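Local coordinates for acyl-CoA thioester hydrolase ybgC (Escherichia coli K-12, PDB 3GRH), which is a putative acyl-CoA thioesterase of the outer membrane, a pectinesterase relative that neither binds pectin nor shows pectinesterase activity, at residues Asp97-Lys102 with Gln108-Met113; Asp178-Lys183 with Val256-Glu261; Phe295-Ser300 with Gln304-Phe309. All blocks are in the same frame, centred on the assembly; numbering follows the deposited sequence.

Contact 1. Residues Asp97-Lys102 with Gln108-Met113; sequences DAAIIK and QYIAVM
The flat carboxamide of Q108 is fitted between A99 and K102, which meet it at one face, at its nitrogen edge and at its oxygen. The methyl of A99 lies over one face, with CB 3.8 Å from Q108 CD. At the nitrogen edge, Q108 NE2 donates to the backbone oxygen A99 O over 2.8 Å, and this oxygen lies near the amide plane. The N-H points fairly straight at its target (156°), but it reaches A99 O from above the carbonyl plane. K102 NZ donates to Q108 OE1 over 3.0 Å from 28° out of the carbonyl plane, on the side away from the A99 methyl. The lysine methylenes flank the same oxygen, with K102 CD 3.3 Å from Q108 OE1.

Helix 92-100 and strand 108-112 belong to a beta-alpha-beta unit that begins with strand 77-79, an outermost strand of its sheet. The helix packs against this first part of the parallel beta-helix, in keeping with the helical cap seen at the N-terminal end of such folds. Alanine suits residue 99 because its single carbon leaves room for the amide and for I110, whose CD1 is 4.3 Å from A99 CB. I110 continues beneath the helix to A95 and V96, while F77 touches A99, K102 and Q108.

Glutamine suits its position because one planar group serves as donor and acceptor at once; the two bonds, made through different atoms, restrain its rotation. A99 O also receives a weak bond from K102 N. K102 is exposed but long and extended enough beyond CG to bring its ammonium back to the amide, where its charge would probably polarise Q108 OE1 and make NE2 a somewhat better donor.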
ATOM      1  N   ASP A  97      13.551   4.280  18.031  1.00 12.64           N
ATOM      2  CA  ASP A  97      14.270   5.409  18.545  1.00 13.69           C
ATOM      3  C   ASP A  97      15.710   5.100  18.853  1.00 13.46           C
ATOM      4  O   ASP A  97      16.551   5.889  18.484  1.00 14.87           O
ATOM      5  CB  ASP A  97      13.571   5.947  19.780  1.00 13.99           C
ATOM      6  CG  ASP A  97      12.215   6.562  19.517  1.00 20.42           C
ATOM      7  OD1 ASP A  97      11.788   6.674  18.364  1.00 21.31           O
ATOM      8  OD2 ASP A  97      11.523   6.995  20.509  1.00 21.18           O
ATOM      9  N   ALA A  98      16.001   3.932  19.437  1.00 13.15           N
ATOM     10  CA  ALA A  98      17.361   3.613  19.755  1.00 13.17           C
ATOM     11  C   ALA A  98      18.194   3.428  18.500  1.00 14.29           C
ATOM     12  O   ALA A  98      19.406   3.669  18.536  1.00 14.21           O
ATOM     13  CB  ALA A  98      17.458   2.341  20.617  1.00 14.77           C
ATOM     14  N   ALA A  99      17.561   2.954  17.436  1.00 13.57           N
ATOM     15  CA  ALA A  99      18.242   2.809  16.163  1.00 13.28           C
ATOM     16  C   ALA A  99      18.535   4.170  15.551  1.00 13.94           C
ATOM     17  O   ALA A  99      19.631   4.451  15.046  1.00 15.55           O
ATOM     18  CB  ALA A  99      17.385   1.969  15.190  1.00 13.53           C
ATOM     19  N   ILE A 100      17.548   5.033  15.566  1.00 13.60           N
ATOM     20  CA  ILE A 100      17.651   6.354  14.931  1.00 14.45           C
ATOM     21  C   ILE A 100      18.678   7.257  15.603  1.00 15.06           C
ATOM     22  O   ILE A 100      19.442   7.917  14.906  1.00 15.76           O
ATOM     23  CB  ILE A 100      16.305   7.066  14.897  1.00 15.22           C
ATOM     24  CG1 ILE A 100      15.324   6.312  14.047  1.00 18.05           C
ATOM     25  CG2 ILE A 100      16.483   8.533  14.354  1.00 17.59           C
ATOM     26  CD1 ILE A 100      15.659   6.235  12.599  1.00 21.54           C
ATOM     27  N   ILE A 101      18.739   7.228  16.912  1.00 14.55           N
ATOM     28  CA  ILE A 101      19.683   8.128  17.652  1.00 15.26           C
ATOM     29  C   ILE A 101      21.130   7.843  17.290  1.00 15.56           C
ATOM     30  O   ILE A 101      21.998   8.682  17.556  1.00 17.47           O
ATOM     31  CB  ILE A 101      19.451   8.204  19.154  1.00 15.80           C
ATOM     32  CG1 ILE A 101      19.563   6.860  19.849  1.00 15.08           C
ATOM     33  CG2 ILE A 101      18.032   8.812  19.411  1.00 16.58           C
ATOM     34  CD1 ILE A 101      19.718   6.903  21.414  1.00 18.19           C
ATOM     35  N   LYS A 102      21.450   6.676  16.762  1.00 15.20           N
ATOM     36  CA  LYS A 102      22.842   6.378  16.390  1.00 16.43           C
ATOM     37  C   LYS A 102      23.372   7.223  15.229  1.00 17.68           C
ATOM     38  O   LYS A 102      24.577   7.343  15.051  1.00 19.14           O
ATOM     39  CB  LYS A 102      22.979   4.916  16.017  1.00 17.37           C
ATOM     40  CG  LYS A 102      22.838   3.947  17.157  1.00 18.47           C
ATOM     41  CD  LYS A 102      23.336   2.647  16.646  1.00 22.28           C
ATOM     42  CE  LYS A 102      22.968   1.456  17.493  1.00 26.03           C
ATOM     43  NZ  LYS A 102      23.306   0.236  16.655  1.00 25.71           N
ATOM     44  N   GLN A 108      20.116  -1.032  10.216  1.00 12.98           N
ATOM     45  CA  GLN A 108      19.904  -1.617  11.529  1.00 12.90           C
ATOM     46  C   GLN A 108      18.749  -2.522  11.528  1.00 11.79           C
ATOM     47  O   GLN A 108      17.787  -2.251  10.823  1.00 12.23           O
ATOM     48  CB  GLN A 108      19.705  -0.560  12.562  1.00 13.56           C
ATOM     49  CG  GLN A 108      20.882   0.291  12.571  1.00 18.11           C
ATOM     50  CD  GLN A 108      20.812   1.296  13.581  1.00 22.60           C
ATOM     51  OE1 GLN A 108      21.142   1.040  14.734  1.00 24.27           O
ATOM     52  NE2 GLN A 108      20.445   2.487  13.175  1.00 22.93           N
ATOM     53  N   TYR A 109      18.878  -3.612  12.272  1.00 10.92           N
ATOM     54  CA  TYR A 109      17.910  -4.680  12.307  1.00 10.51           C
ATOM     55  C   TYR A 109      17.292  -4.804  13.684  1.00 10.97           C
ATOM     56  O   TYR A 109      18.017  -4.904  14.669  1.00 12.01           O
ATOM     57  CB  TYR A 109      18.603  -5.989  11.972  1.00 10.97           C
ATOM     58  CG  TYR A 109      19.096  -6.052  10.557  1.00 11.72           C
ATOM     59  CD1 TYR A 109      18.319  -6.599   9.585  1.00 15.72           C
ATOM     60  CD2 TYR A 109      20.380  -5.621  10.238  1.00 15.77           C
ATOM     61  CE1 TYR A 109      18.757  -6.654   8.300  1.00 15.44           C
ATOM     62  CE2 TYR A 109      20.841  -5.709   8.911  1.00 14.33           C
ATOM     63  CZ  TYR A 109      19.970  -6.200   7.973  1.00 13.90           C
ATOM     64  OH  TYR A 109      20.304  -6.373   6.635  1.00 17.77           O
ATOM     65  N   ILE A 110      15.958  -4.789  13.719  1.00 11.81           N
ATOM     66  CA  ILE A 110      15.185  -4.861  14.934  1.00 10.76           C
ATOM     67  C   ILE A 110      14.340  -6.099  14.842  1.00 12.20           C
ATOM     68  O   ILE A 110      13.474  -6.217  13.990  1.00 11.22           O
ATOM     69  CB  ILE A 110      14.282  -3.634  15.125  1.00 10.51           C
ATOM     70  CG1 ILE A 110      15.116  -2.393  15.194  1.00 12.50           C
ATOM     71  CG2 ILE A 110      13.441  -3.808  16.437  1.00 12.70           C
ATOM     72  CD1 ILE A 110      14.319  -1.052  15.048  1.00 14.31           C
ATOM     73  N   ALA A 111      14.628  -7.067  15.690  1.00  9.99           N
ATOM     74  CA  ALA A 111      13.828  -8.319  15.767  1.00 10.90           C
ATOM     75  C   ALA A 111      12.702  -8.110  16.726  1.00 11.94           C
ATOM     76  O   ALA A 111      12.919  -7.485  17.763  1.00 14.85           O
ATOM     77  CB  ALA A 111      14.710  -9.508  16.214  1.00 10.65           C
ATOM     78  N   VAL A 112      11.522  -8.623  16.407  1.00 11.40           N
ATOM     79  CA  VAL A 112      10.365  -8.509  17.291  1.00 12.06           C
ATOM     80  C   VAL A 112       9.867  -9.939  17.626  1.00 12.01           C
ATOM     81  O   VAL A 112       9.562 -10.735  16.756  1.00 11.87           O
ATOM     82  CB  VAL A 112       9.227  -7.686  16.662  1.00 12.92           C
ATOM     83  CG1 VAL A 112       8.160  -7.535  17.750  1.00 12.91           C
ATOM     84  CG2 VAL A 112       9.677  -6.305  16.185  1.00 15.48           C
ATOM     85  N   MET A 113       9.858 -10.258  18.925  1.00 12.62           N
ATOM     86  CA  MET A 113       9.452 -11.551  19.419  1.00 13.42           C
ATOM     87  C   MET A 113       7.946 -11.686  19.331  1.00 12.19           C
ATOM     88  O   MET A 113       7.215 -10.714  19.370  1.00 13.87           O
ATOM     89  CB  MET A 113       9.879 -11.732  20.874  1.00 14.17           C
ATOM     90  CG  MET A 113      11.351 -11.851  21.001  1.00 16.36           C
ATOM     91  SD  MET A 113      11.877 -12.236  22.632  1.00 22.94           S
ATOM     92  CE  MET A 113      11.154 -13.866  22.914  1.00 26.29           C
TER

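Contact 2. Residues Asp178-Lys183 with Val256-Glu261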
ATOM      1  N   ASP A 178       4.152  15.679  15.744  1.00 15.52           N
ATOM      2  CA  ASP A 178       3.772  17.112  15.875  1.00 16.51           C
ATOM      3  C   ASP A 178       2.960  17.609  14.695  1.00 17.99           C
ATOM      4  O   ASP A 178       2.068  18.419  14.849  1.00 20.38           O
ATOM      5  CB  ASP A 178       5.021  17.948  16.012  1.00 17.48           C
ATOM      6  CG  ASP A 178       4.774  19.329  16.528  1.00 19.77           C
ATOM      7  OD1 ASP A 178       3.847  19.561  17.337  1.00 24.34           O
ATOM      8  OD2 ASP A 178       5.578  20.175  16.097  1.00 23.51           O
ATOM      9  N   SER A 179       3.218  17.092  13.513  1.00 18.94           N
ATOM     10  CA  SER A 179       2.414  17.465  12.336  1.00 20.91           C
ATOM     11  C   SER A 179       0.945  17.090  12.448  1.00 22.82           C
ATOM     12  O   SER A 179       0.055  17.719  11.828  1.00 25.24           O
ATOM     13  CB  SER A 179       2.997  16.871  11.033  1.00 20.73           C
ATOM     14  OG  SER A 179       2.855  15.454  10.941  1.00 24.72           O
ATOM     15  N   CYS A 180       0.657  16.104  13.265  1.00 22.83           N
ATOM     16  CA  CYS A 180      -0.712  15.673  13.477  1.00 22.96           C
ATOM     17  C   CYS A 180      -1.315  16.339  14.722  1.00 22.46           C
ATOM     18  O   CYS A 180      -2.486  16.695  14.751  1.00 24.51           O
ATOM     19  CB  CYS A 180      -0.703  14.198  13.698  1.00 21.54           C
ATOM     20  SG  CYS A 180      -0.050  13.243  12.279  1.00 26.10           S
ATOM     21  N   GLN A 181      -0.519  16.459  15.772  1.00 23.30           N
ATOM     22  CA  GLN A 181      -1.046  16.734  17.095  1.00 23.95           C
ATOM     23  C   GLN A 181      -1.425  18.190  17.188  1.00 24.97           C
ATOM     24  O   GLN A 181      -2.259  18.557  17.989  1.00 26.20           O
ATOM     25  CB  GLN A 181      -0.047  16.341  18.181  1.00 23.41           C
ATOM     26  CG  GLN A 181       1.168  17.220  18.362  1.00 22.83           C
ATOM     27  CD  GLN A 181       1.059  18.228  19.458  1.00 25.62           C
ATOM     28  OE1 GLN A 181       0.241  18.101  20.375  1.00 27.52           O
ATOM     29  NE2 GLN A 181       1.875  19.255  19.369  1.00 29.85           N
ATOM     30  N   SER A 182      -0.780  19.004  16.362  1.00 26.33           N
ATOM     31  CA  SER A 182      -1.027  20.433  16.270  1.00 27.24           C
ATOM     32  C   SER A 182      -2.373  20.804  15.624  1.00 27.66           C
ATOM     33  O   SER A 182      -2.824  21.934  15.720  1.00 26.71           O
ATOM     34  CB  SER A 182       0.129  21.037  15.439  1.00 28.46           C
ATOM     35  OG  SER A 182       0.469  20.168  14.373  1.00 32.46           O
ATOM     36  N   LYS A 183      -3.010  19.859  14.940  1.00 26.86           N
ATOM     37  CA  LYS A 183      -4.235  20.156  14.218  1.00 26.75           C
ATOM     38  C   LYS A 183      -5.313  20.588  15.170  1.00 26.46           C
ATOM     39  O   LYS A 183      -5.452  20.050  16.267  1.00 25.69           O
ATOM     40  CB  LYS A 183      -4.719  18.950  13.412  1.00 27.55           C
ATOM     41  CG  LYS A 183      -3.780  18.559  12.300  1.00 29.76           C
ATOM     42  CD  LYS A 183      -4.316  17.272  11.625  1.00 28.50           C
ATOM     43  CE  LYS A 183      -3.407  16.770  10.525  1.00 32.26           C
ATOM     44  NZ  LYS A 183      -3.913  15.430  10.050  1.00 33.11           N
ATOM     45  N   VAL A 256       8.612  16.123   5.009  1.00 18.07           N
ATOM     46  CA  VAL A 256       8.357  16.391   6.425  1.00 18.95           C
ATOM     47  C   VAL A 256       7.088  17.202   6.764  1.00 19.70           C
ATOM     48  O   VAL A 256       6.653  17.228   7.917  1.00 20.24           O
ATOM     49  CB  VAL A 256       9.556  17.080   7.067  1.00 19.53           C
ATOM     50  CG1 VAL A 256      10.742  16.138   7.058  1.00 19.58           C
ATOM     51  CG2 VAL A 256       9.820  18.400   6.385  1.00 21.00           C
ATOM     52  N   GLN A 257       6.485  17.824   5.753  1.00 20.96           N
ATOM     53  CA  GLN A 257       5.204  18.530   5.905  1.00 21.34           C
ATOM     54  C   GLN A 257       3.907  17.699   6.033  1.00 21.43           C
ATOM     55  O   GLN A 257       2.824  18.252   6.267  1.00 20.85           O
ATOM     56  CB  GLN A 257       5.027  19.451   4.698  1.00 23.37           C
ATOM     57  CG  GLN A 257       5.977  20.585   4.626  1.00 26.13           C
ATOM     58  CD  GLN A 257       5.481  21.654   3.657  1.00 27.62           C
ATOM     59  OE1 GLN A 257       4.669  22.510   4.016  1.00 36.74           O
ATOM     60  NE2 GLN A 257       5.968  21.600   2.418  1.00 35.66           N
ATOM     61  N   ASN A 258       4.005  16.372   5.908  1.00 18.65           N
ATOM     62  CA  ASN A 258       2.830  15.503   5.988  1.00 17.95           C
ATOM     63  C   ASN A 258       1.679  15.892   5.067  1.00 17.41           C
ATOM     64  O   ASN A 258       0.569  16.157   5.506  1.00 16.76           O
ATOM     65  CB  ASN A 258       2.376  15.340   7.457  1.00 17.60           C
ATOM     66  CG  ASN A 258       1.418  14.222   7.652  1.00 19.44           C
ATOM     67  OD1 ASN A 258       1.330  13.352   6.844  1.00 18.63           O
ATOM     68  ND2 ASN A 258       0.695  14.237   8.776  1.00 22.18           N
ATOM     69  N   ARG A 259       1.929  15.868   3.751  1.00 16.88           N
ATOM     70  CA  ARG A 259       0.897  16.102   2.765  1.00 19.60           C
ATOM     71  C   ARG A 259       1.429  15.591   1.457  1.00 19.04           C
ATOM     72  O   ARG A 259       2.668  15.506   1.280  1.00 17.75           O
ATOM     73  CB  ARG A 259       0.604  17.567   2.588  1.00 21.40           C
ATOM     74  CG  ARG A 259       1.795  18.404   2.374  1.00 24.18           C
ATOM     75  CD  ARG A 259       1.438  19.847   2.570  1.00 28.56           C
ATOM     76  NE  ARG A 259       2.440  20.734   1.999  1.00 35.61           N
ATOM     77  CZ  ARG A 259       2.388  22.063   2.066  1.00 39.18           C
ATOM     78  NH1 ARG A 259       1.385  22.677   2.692  1.00 41.85           N
ATOM     79  NH2 ARG A 259       3.350  22.788   1.503  1.00 41.49           N
ATOM     80  N   LEU A 260       0.519  15.264   0.555  1.00 19.52           N
ATOM     81  CA  LEU A 260       0.940  14.789  -0.774  1.00 18.53           C
ATOM     82  C   LEU A 260       1.655  15.937  -1.494  1.00 18.85           C
ATOM     83  O   LEU A 260       1.327  17.119  -1.313  1.00 21.60           O
ATOM     84  CB  LEU A 260      -0.228  14.248  -1.577  1.00 18.91           C
ATOM     85  CG  LEU A 260      -0.789  12.962  -1.043  1.00 21.69           C
ATOM     86  CD1 LEU A 260      -2.125  12.594  -1.718  1.00 30.86           C
ATOM     87  CD2 LEU A 260       0.234  11.853  -1.176  1.00 24.74           C
ATOM     88  N   GLU A 261       2.664  15.562  -2.263  1.00 18.60           N
ATOM     89  CA  GLU A 261       3.613  16.474  -2.934  1.00 20.39           C
ATOM     90  C   GLU A 261       3.499  16.311  -4.438  1.00 18.43           C
ATOM     91  O   GLU A 261       2.917  15.343  -4.926  1.00 14.73           O
ATOM     92  CB  GLU A 261       5.100  16.086  -2.619  1.00 20.80           C
ATOM     93  CG  GLU A 261       5.602  16.422  -1.255  1.00 26.37           C
ATOM     94  CD  GLU A 261       7.133  16.265  -1.098  1.00 27.94           C
ATOM     95  OE1 GLU A 261       7.849  15.829  -2.047  1.00 37.33           O
ATOM     96  OE2 GLU A 261       7.640  16.604   0.008  1.00 38.66           O
TER
HETATM   97  O   HOH W   1       5.455  14.939   8.989  1.00 49.54           O
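N258 reaches from its loop to the flank of helix 174-181, where it meets S179 and C180. Its CB comes first, 3.5 Å from S179 OG and also close to S179 CB. A chi1 of -166°, which sets CG opposite the backbone N, carries the N258 carboxamide alongside S179. The tip then divides: ND2 gives a weak, bent hydrogen bond to S179 OG (3.3 Å, 127°) and lies 3.7 Å from C180 SG, while OD1 accepts a bond from R229. Asparagine fits the site doubly, since it tolerates the left-handed backbone conformation found here and offers both a donor and an acceptor.

The main partner of S179 OG is the carbonyl of M176, one turn back along the helix. A water also donates to S179 OG and to V256 O, the latter at 2.8 Å, bridging helix and loop. W197 touches all three contacting side chains, and C180 is tied to C192 by a disulfide.

The serine hydroxyl, committed to M176, can therefore act as acceptor for both the amide and the water, so helix and loop are held by one weak direct bond and a water bridge, while the disulfide ties C180 to C192, outside this loop.

Contact 3. Residues Phe295-Ser300 with Gln304-Phe309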
ATOM      1  N   PHE A 295      -4.936 -10.223  -1.976  1.00 10.47           N
ATOM      2  CA  PHE A 295      -5.813  -9.150  -1.575  1.00 10.73           C
ATOM      3  C   PHE A 295      -7.187  -9.731  -1.255  1.00 11.71           C
ATOM      4  O   PHE A 295      -7.756 -10.468  -2.063  1.00 12.35           O
ATOM      5  CB  PHE A 295      -5.934  -8.144  -2.699  1.00 10.35           C
ATOM      6  CG  PHE A 295      -4.654  -7.520  -3.118  1.00 11.52           C
ATOM      7  CD1 PHE A 295      -4.272  -6.365  -2.601  1.00 12.51           C
ATOM      8  CD2 PHE A 295      -3.900  -8.086  -4.099  1.00 10.72           C
ATOM      9  CE1 PHE A 295      -3.079  -5.779  -3.058  1.00 11.55           C
ATOM     10  CE2 PHE A 295      -2.691  -7.558  -4.474  1.00 10.71           C
ATOM     11  CZ  PHE A 295      -2.297  -6.371  -3.912  1.00 11.16           C
ATOM     12  N   ARG A 296      -7.678  -9.469  -0.048  1.00  9.69           N
ATOM     13  CA  ARG A 296      -8.985 -10.011   0.401  1.00 11.32           C
ATOM     14  C   ARG A 296      -9.895  -8.871   0.755  1.00 10.43           C
ATOM     15  O   ARG A 296      -9.561  -7.992   1.595  1.00 11.63           O
ATOM     16  CB  ARG A 296      -8.828 -10.922   1.608  1.00 12.04           C
ATOM     17  CG  ARG A 296     -10.143 -11.392   2.233  1.00 15.05           C
ATOM     18  CD  ARG A 296     -10.610 -12.684   1.607  1.00 25.50           C
ATOM     19  NE  ARG A 296      -9.584 -13.733   1.764  1.00 31.34           N
ATOM     20  CZ  ARG A 296      -9.707 -15.011   1.409  1.00 31.85           C
ATOM     21  NH1 ARG A 296     -10.842 -15.500   0.884  1.00 29.80           N
ATOM     22  NH2 ARG A 296      -8.677 -15.820   1.599  1.00 34.86           N
ATOM     23  N   VAL A 297     -11.060  -8.873   0.097  1.00 10.70           N
ATOM     24  CA  VAL A 297     -12.134  -7.964   0.458  1.00 11.51           C
ATOM     25  C   VAL A 297     -13.034  -8.598   1.476  1.00 11.76           C
ATOM     26  O   VAL A 297     -13.525  -9.717   1.215  1.00 12.23           O
ATOM     27  CB  VAL A 297     -12.964  -7.575  -0.780  1.00 10.55           C
ATOM     28  CG1 VAL A 297     -14.233  -6.770  -0.320  1.00 14.02           C
ATOM     29  CG2 VAL A 297     -12.153  -6.764  -1.695  1.00 17.85           C
ATOM     30  N   VAL A 298     -13.285  -7.905   2.591  1.00 11.69           N
ATOM     31  CA  VAL A 298     -14.171  -8.402   3.662  1.00 13.44           C
ATOM     32  C   VAL A 298     -15.462  -7.627   3.616  1.00 15.48           C
ATOM     33  O   VAL A 298     -15.470  -6.471   3.190  1.00 17.04           O
ATOM     34  CB  VAL A 298     -13.526  -8.368   5.042  1.00 14.23           C
ATOM     35  CG1 VAL A 298     -12.300  -9.279   5.063  1.00 14.05           C
ATOM     36  CG2 VAL A 298     -13.094  -6.944   5.430  1.00 16.39           C
ATOM     37  N   ASN A 299     -16.563  -8.246   4.032  1.00 15.25           N
ATOM     38  CA  ASN A 299     -17.840  -7.536   4.014  1.00 15.29           C
ATOM     39  C   ASN A 299     -18.508  -7.482   5.399  1.00 15.85           C
ATOM     40  O   ASN A 299     -19.724  -7.290   5.494  1.00 15.87           O
ATOM     41  CB  ASN A 299     -18.800  -8.126   2.977  1.00 18.11           C
ATOM     42  CG  ASN A 299     -19.284  -9.476   3.350  1.00 19.25           C
ATOM     43  OD1 ASN A 299     -18.691 -10.164   4.197  1.00 24.67           O
ATOM     44  ND2 ASN A 299     -20.343  -9.926   2.673  1.00 24.61           N
ATOM     45  N   SER A 300     -17.688  -7.515   6.451  1.00 14.73           N
ATOM     46  CA  SER A 300     -18.184  -7.476   7.827  1.00 15.81           C
ATOM     47  C   SER A 300     -18.564  -6.055   8.283  1.00 16.50           C
ATOM     48  O   SER A 300     -19.430  -5.867   9.201  1.00 18.80           O
ATOM     49  CB  SER A 300     -17.161  -8.079   8.777  1.00 16.74           C
ATOM     50  OG  SER A 300     -15.862  -7.704   8.416  1.00 19.34           O
ATOM     51  N   GLN A 304     -22.028  -2.831   0.986  1.00 17.12           N
ATOM     52  CA  GLN A 304     -22.515  -2.063  -0.168  1.00 17.82           C
ATOM     53  C   GLN A 304     -21.458  -1.732  -1.220  1.00 14.70           C
ATOM     54  O   GLN A 304     -21.796  -1.369  -2.355  1.00 14.19           O
ATOM     55  CB  GLN A 304     -23.150  -0.730   0.259  1.00 19.28           C
ATOM     56  CG  GLN A 304     -22.443   0.079   1.347  1.00 24.43           C
ATOM     57  CD  GLN A 304     -23.336   1.192   1.916  1.00 25.88           C
ATOM     58  OE1 GLN A 304     -23.392   1.408   3.143  1.00 36.20           O
ATOM     59  NE2 GLN A 304     -24.069   1.886   1.026  1.00 36.12           N
ATOM     60  N   GLU A 305     -20.200  -1.783  -0.833  1.00 14.83           N
ATOM     61  CA  GLU A 305     -19.139  -1.343  -1.719  1.00 15.31           C
ATOM     62  C   GLU A 305     -17.808  -1.851  -1.239  1.00 13.75           C
ATOM     63  O   GLU A 305     -17.629  -2.144  -0.050  1.00 14.52           O
ATOM     64  CB  GLU A 305     -19.095   0.178  -1.765  1.00 15.93           C
ATOM     65  CG  GLU A 305     -18.789   0.806  -0.368  1.00 19.37           C
ATOM     66  CD  GLU A 305     -18.903   2.340  -0.359  1.00 20.07           C
ATOM     67  OE1 GLU A 305     -18.791   2.974  -1.434  1.00 23.65           O
ATOM     68  OE2 GLU A 305     -19.114   2.909   0.757  1.00 27.27           O
ATOM     69  N   ALA A 306     -16.881  -1.973  -2.186  1.00 11.29           N
ATOM     70  CA  ALA A 306     -15.534  -2.374  -1.877  1.00  9.65           C
ATOM     71  C   ALA A 306     -14.709  -2.084  -3.074  1.00  8.80           C
ATOM     72  O   ALA A 306     -15.166  -2.249  -4.160  1.00  9.86           O
ATOM     73  CB  ALA A 306     -15.468  -3.872  -1.621  1.00 11.62           C
ATOM     74  N   TYR A 307     -13.493  -1.615  -2.866  1.00  8.44           N
ATOM     75  CA  TYR A 307     -12.583  -1.197  -3.935  1.00  8.76           C
ATOM     76  C   TYR A 307     -11.170  -1.533  -3.537  1.00  9.10           C
ATOM     77  O   TYR A 307     -10.726  -1.008  -2.546  1.00  9.67           O
ATOM     78  CB  TYR A 307     -12.629   0.312  -4.220  1.00  9.02           C
ATOM     79  CG  TYR A 307     -14.006   0.920  -4.218  1.00  7.72           C
ATOM     80  CD1 TYR A 307     -14.835   0.871  -5.331  1.00 10.41           C
ATOM     81  CD2 TYR A 307     -14.496   1.461  -3.043  1.00 12.09           C
ATOM     82  CE1 TYR A 307     -16.126   1.412  -5.252  1.00  9.93           C
ATOM     83  CE2 TYR A 307     -15.807   1.955  -2.976  1.00 11.94           C
ATOM     84  CZ  TYR A 307     -16.577   1.928  -4.087  1.00 11.24           C
ATOM     85  OH  TYR A 307     -17.870   2.493  -4.029  1.00 14.22           O
ATOM     86  N   VAL A 308     -10.452  -2.350  -4.300  1.00  8.52           N
ATOM     87  CA  VAL A 308      -9.166  -2.759  -3.885  1.00  7.86           C
ATOM     88  C   VAL A 308      -8.147  -1.652  -3.991  1.00  7.84           C
ATOM     89  O   VAL A 308      -7.456  -1.319  -3.052  1.00  9.45           O
ATOM     90  CB  VAL A 308      -8.672  -4.003  -4.614  1.00  7.99           C
ATOM     91  CG1 VAL A 308      -7.279  -4.425  -4.106  1.00  8.95           C
ATOM     92  CG2 VAL A 308      -9.738  -5.123  -4.424  1.00  8.00           C
ATOM     93  N   PHE A 309      -8.035  -1.051  -5.188  1.00  8.22           N
ATOM     94  CA  PHE A 309      -7.004  -0.056  -5.445  1.00  8.23           C
ATOM     95  C   PHE A 309      -7.557   1.335  -5.638  1.00 10.48           C
ATOM     96  O   PHE A 309      -8.523   1.535  -6.394  1.00 12.06           O
ATOM     97  CB  PHE A 309      -6.241  -0.435  -6.734  1.00  7.38           C
ATOM     98  CG  PHE A 309      -5.459  -1.667  -6.629  1.00  8.41           C
ATOM     99  CD1 PHE A 309      -4.305  -1.734  -5.862  1.00  8.79           C
ATOM    100  CD2 PHE A 309      -5.869  -2.756  -7.327  1.00  8.88           C
ATOM    101  CE1 PHE A 309      -3.646  -2.934  -5.721  1.00 12.35           C
ATOM    102  CE2 PHE A 309      -5.160  -3.925  -7.258  1.00  9.21           C
ATOM    103  CZ  PHE A 309      -4.067  -4.005  -6.443  1.00  8.45           C
TER
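With its CG1 anti to the backbone N (chi1 172°), V297 directs that methyl at A306 CB, 3.4 Å away and tighter than usual van der Waals contact, and leaves CG2 to meet V308 CG2 at 4.0 Å. V308 has the same first torsion (chi1 -179°), which places its CG1 over the centre of the F309 ring and 3.9 Å from F295 CD1. The edge of F309 is turned toward one face of F295 in a T-shaped stack, with centroids 5.2 Å apart and F309 CZ above the rim of the other ring.

The strands 294-297 and 307-311 lie on different faces of the parallel beta-helix, and these side chains meet in its interior. The chain turns a corner at V308. Small and branched residues suit the closely spaced V297 and A306 positions, whereas the two phenylalanines bridge a wider gap. F328 stacks on F295, and F290 meets it edge-to-face.

F309 lies about 8 Å, side chain to side chain, from both D280, the predicted nucleophile, and R340, a probable substrate-binding residue. Y307, pointing away from strand 294-297, makes a cation-pi contact with R340, and its OH donates a hydrogen bond to E305 OE1 at 2.8 Å.

The three contacts follow one another along the chain without overlapping and are spread over the parallel beta-helix. Contact 1 sits near one end, joining helix 92-100 to an early strand of the ten-stranded parallel sheet. Contact 2 lies about 24 Å from it, centre to centre, where helix 174-181 leans against the loop between strands 249-251 and 267-271. Contact 3 is about 28 Å from contact 2 and about 34 Å from contact 1, on the opposite side of the chain's centre. None touches another. They represent three kinds of packing: helix on sheet end, helix on outer loop, and face to face inside the coil, this last nearest the predicted active site.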